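Local structure of Lv-ranaspumin (Lv-RSN-1) (Leptodactylus vastus, 4K82) at residues A34-A39 / E56-T61. The protein probably acts as a surfactant protein that helps form and stabilise the foam nest in which the frog lays its eggs. Sequence-based numbering, arbitrary orientation. Where two conformers were deposited one is given.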
loop_
_atom_site.group_PDB
_atom_site.type_symbol
_atom_site.label_atom_id
_atom_site.label_comp_id
_atom_site.label_asym_id
_atom_site.label_seq_id
_atom_site.Cartn_x
_atom_site.Cartn_y
_atom_site.Cartn_z
ATOM N N ALA A 34 1.778 1.468 -6.680
ATOM C CA ALA A 34 0.357 1.794 -6.595
ATOM C C ALA A 34 0.077 2.525 -5.284
ATOM O O ALA A 34 -0.660 3.504 -5.255
ATOM C CB ALA A 34 -0.498 0.532 -6.707
ATOM N N VAL A 35 0.675 2.054 -4.197
ATOM C CA VAL A 35 0.523 2.712 -2.907
ATOM C C VAL A 35 1.013 4.155 -2.953
ATOM O O VAL A 35 0.310 5.066 -2.528
ATOM C CB VAL A 35 1.271 1.951 -1.805
ATOM C CG1 VAL A 35 1.278 2.755 -0.517
ATOM C CG2 VAL A 35 0.648 0.566 -1.603
ATOM N N ILE A 36 2.209 4.360 -3.491
ATOM C CA ILE A 36 2.779 5.698 -3.594
ATOM C C ILE A 36 1.940 6.623 -4.467
ATOM O O ILE A 36 1.596 7.733 -4.059
ATOM C CB ILE A 36 4.197 5.615 -4.136
ATOM C CG1 ILE A 36 5.068 4.888 -3.118
ATOM C CG2 ILE A 36 4.756 7.016 -4.414
ATOM C CD1 ILE A 36 6.418 4.461 -3.683
ATOM N N ILE A 37 1.594 6.146 -5.656
ATOM C CA ILE A 37 0.791 6.936 -6.580
ATOM C C ILE A 37 -0.573 7.288 -5.980
ATOM O O ILE A 37 -1.017 8.433 -6.018
ATOM C CB ILE A 37 0.606 6.186 -7.914
ATOM C CG1 ILE A 37 1.924 6.208 -8.699
ATOM C CG2 ILE A 37 -0.475 6.847 -8.750
ATOM C CD1 ILE A 37 2.018 5.106 -9.747
ATOM N N CYS A 38 -1.231 6.315 -5.384
ATOM C CA CYS A 38 -2.559 6.590 -4.875
ATOM C C CYS A 38 -2.526 7.421 -3.593
ATOM O O CYS A 38 -3.432 8.200 -3.343
ATOM C CB CYS A 38 -3.359 5.294 -4.751
ATOM S SG CYS A 38 -3.613 4.574 -6.390
ATOM N N ALA A 39 -1.465 7.287 -2.801
ATOM C CA ALA A 39 -1.320 8.130 -1.624
ATOM C C ALA A 39 -1.176 9.582 -2.053
ATOM O O ALA A 39 -1.818 10.480 -1.511
ATOM C CB ALA A 39 -0.110 7.699 -0.800
ATOM N N GLU A 56 10.789 10.626 -1.587
ATOM C CA GLU A 56 11.898 9.822 -1.078
ATOM C C GLU A 56 11.567 8.343 -1.113
ATOM O O GLU A 56 12.404 7.531 -1.481
ATOM C CB GLU A 56 12.285 10.240 0.335
ATOM C CG GLU A 56 12.926 11.621 0.395
ATOM C CD GLU A 56 13.723 11.838 1.663
ATOM O OE1 GLU A 56 14.231 10.839 2.219
ATOM O OE2 GLU A 56 13.840 13.004 2.104
ATOM N N LEU A 57 10.331 8.004 -0.752
ATOM C CA LEU A 57 9.874 6.626 -0.824
ATOM C C LEU A 57 9.862 6.081 -2.254
ATOM O O LEU A 57 10.260 4.945 -2.500
ATOM C CB LEU A 57 8.496 6.490 -0.180
ATOM C CG LEU A 57 7.898 5.085 -0.114
ATOM C CD1 LEU A 57 8.746 4.171 0.770
ATOM C CD2 LEU A 57 6.457 5.142 0.382
ATOM N N LEU A 58 9.407 6.896 -3.202
ATOM C CA LEU A 58 9.453 6.502 -4.606
ATOM C C LEU A 58 10.891 6.241 -5.057
ATOM O O LEU A 58 11.173 5.243 -5.714
ATOM C CB LEU A 58 8.831 7.614 -5.464
ATOM C CG LEU A 58 8.734 7.359 -6.971
ATOM C CD1 LEU A 58 8.009 6.046 -7.280
ATOM C CD2 LEU A 58 8.024 8.534 -7.627
ATOM N N GLU A 59 11.788 7.149 -4.701
ATOM C CA GLU A 59 13.198 6.990 -5.035
ATOM C C GLU A 59 13.735 5.686 -4.463
ATOM O O GLU A 59 14.368 4.901 -5.180
ATOM C CB GLU A 59 13.995 8.204 -4.540
ATOM C CG GLU A 59 13.682 9.465 -5.319
ATOM C CD GLU A 59 14.386 10.701 -4.796
ATOM O OE1 GLU A 59 14.657 10.769 -3.576
ATOM O OE2 GLU A 59 14.668 11.607 -5.611
ATOM N N ARG A 60 13.463 5.441 -3.184
ATOM C CA ARG A 60 13.966 4.234 -2.529
ATOM C C ARG A 60 13.375 2.978 -3.137
ATOM O O ARG A 60 14.068 1.988 -3.344
ATOM C CB ARG A 60 13.672 4.261 -1.027
ATOM C CG ARG A 60 14.486 5.280 -0.246
ATOM C CD ARG A 60 14.268 5.111 1.250
ATOM N NE ARG A 60 12.889 5.404 1.623
ATOM C CZ ARG A 60 12.493 6.543 2.185
ATOM N NH1 ARG A 60 11.216 6.721 2.484
ATOM N NH2 ARG A 60 13.375 7.497 2.460
ATOM N N THR A 61 12.070 3.002 -3.387
ATOM C CA THR A 61 11.390 1.858 -3.964
ATOM C C THR A 61 11.979 1.494 -5.326
ATOM O O THR A 61 12.211 0.325 -5.610
ATOM C CB THR A 61 9.888 2.156 -4.105
ATOM O OG1 THR A 61 9.332 2.350 -2.802
ATOM C CG2 THR A 61 9.167 1.024 -4.792
#
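With CG1 set beside the backbone N (chi1 -65°) and the chain then extended to CD1 (chi2 167°), I36 reaches across to L57, L58 and T61. L57 turns its CG away from its own backbone N (chi1 -177°) and brings CD2 to 3.8 Å from CG1 of I36, the two side chains crossing at a slant. The CD1 methyl of I36 reaches the backbone of the other helix: it lies 3.8 Å from CA of L58, and 4.2 Å from CD1 of the same leucine. T61 meets that methyl with its hydroxyl, OG1 standing 3.7 Å from CD1 of I36. This hydroxyl is held in turn by a 2.8 Å hydrogen bond to O of L57, one turn earlier; the donor sits above the carbonyl plane, and the same oxygen also takes the helix bond from T61 N, so it accepts two donors. The segments belong to an antiparallel helical hairpin, helices 29-42 and 48-64 packed side by side, whose local axes approach to 10.3 Å in the helical N-terminal half of this mainly alpha-helical protein. An alanine in place of I36 would remove CG1 and CD1, the two atoms that make these contacts, and would probably open a gap between L57, L58 and T61. Behind I36, the disulfide C38–C114 ties its helix to helix 107-121, while I37 and L58 both lean on helix 89-102.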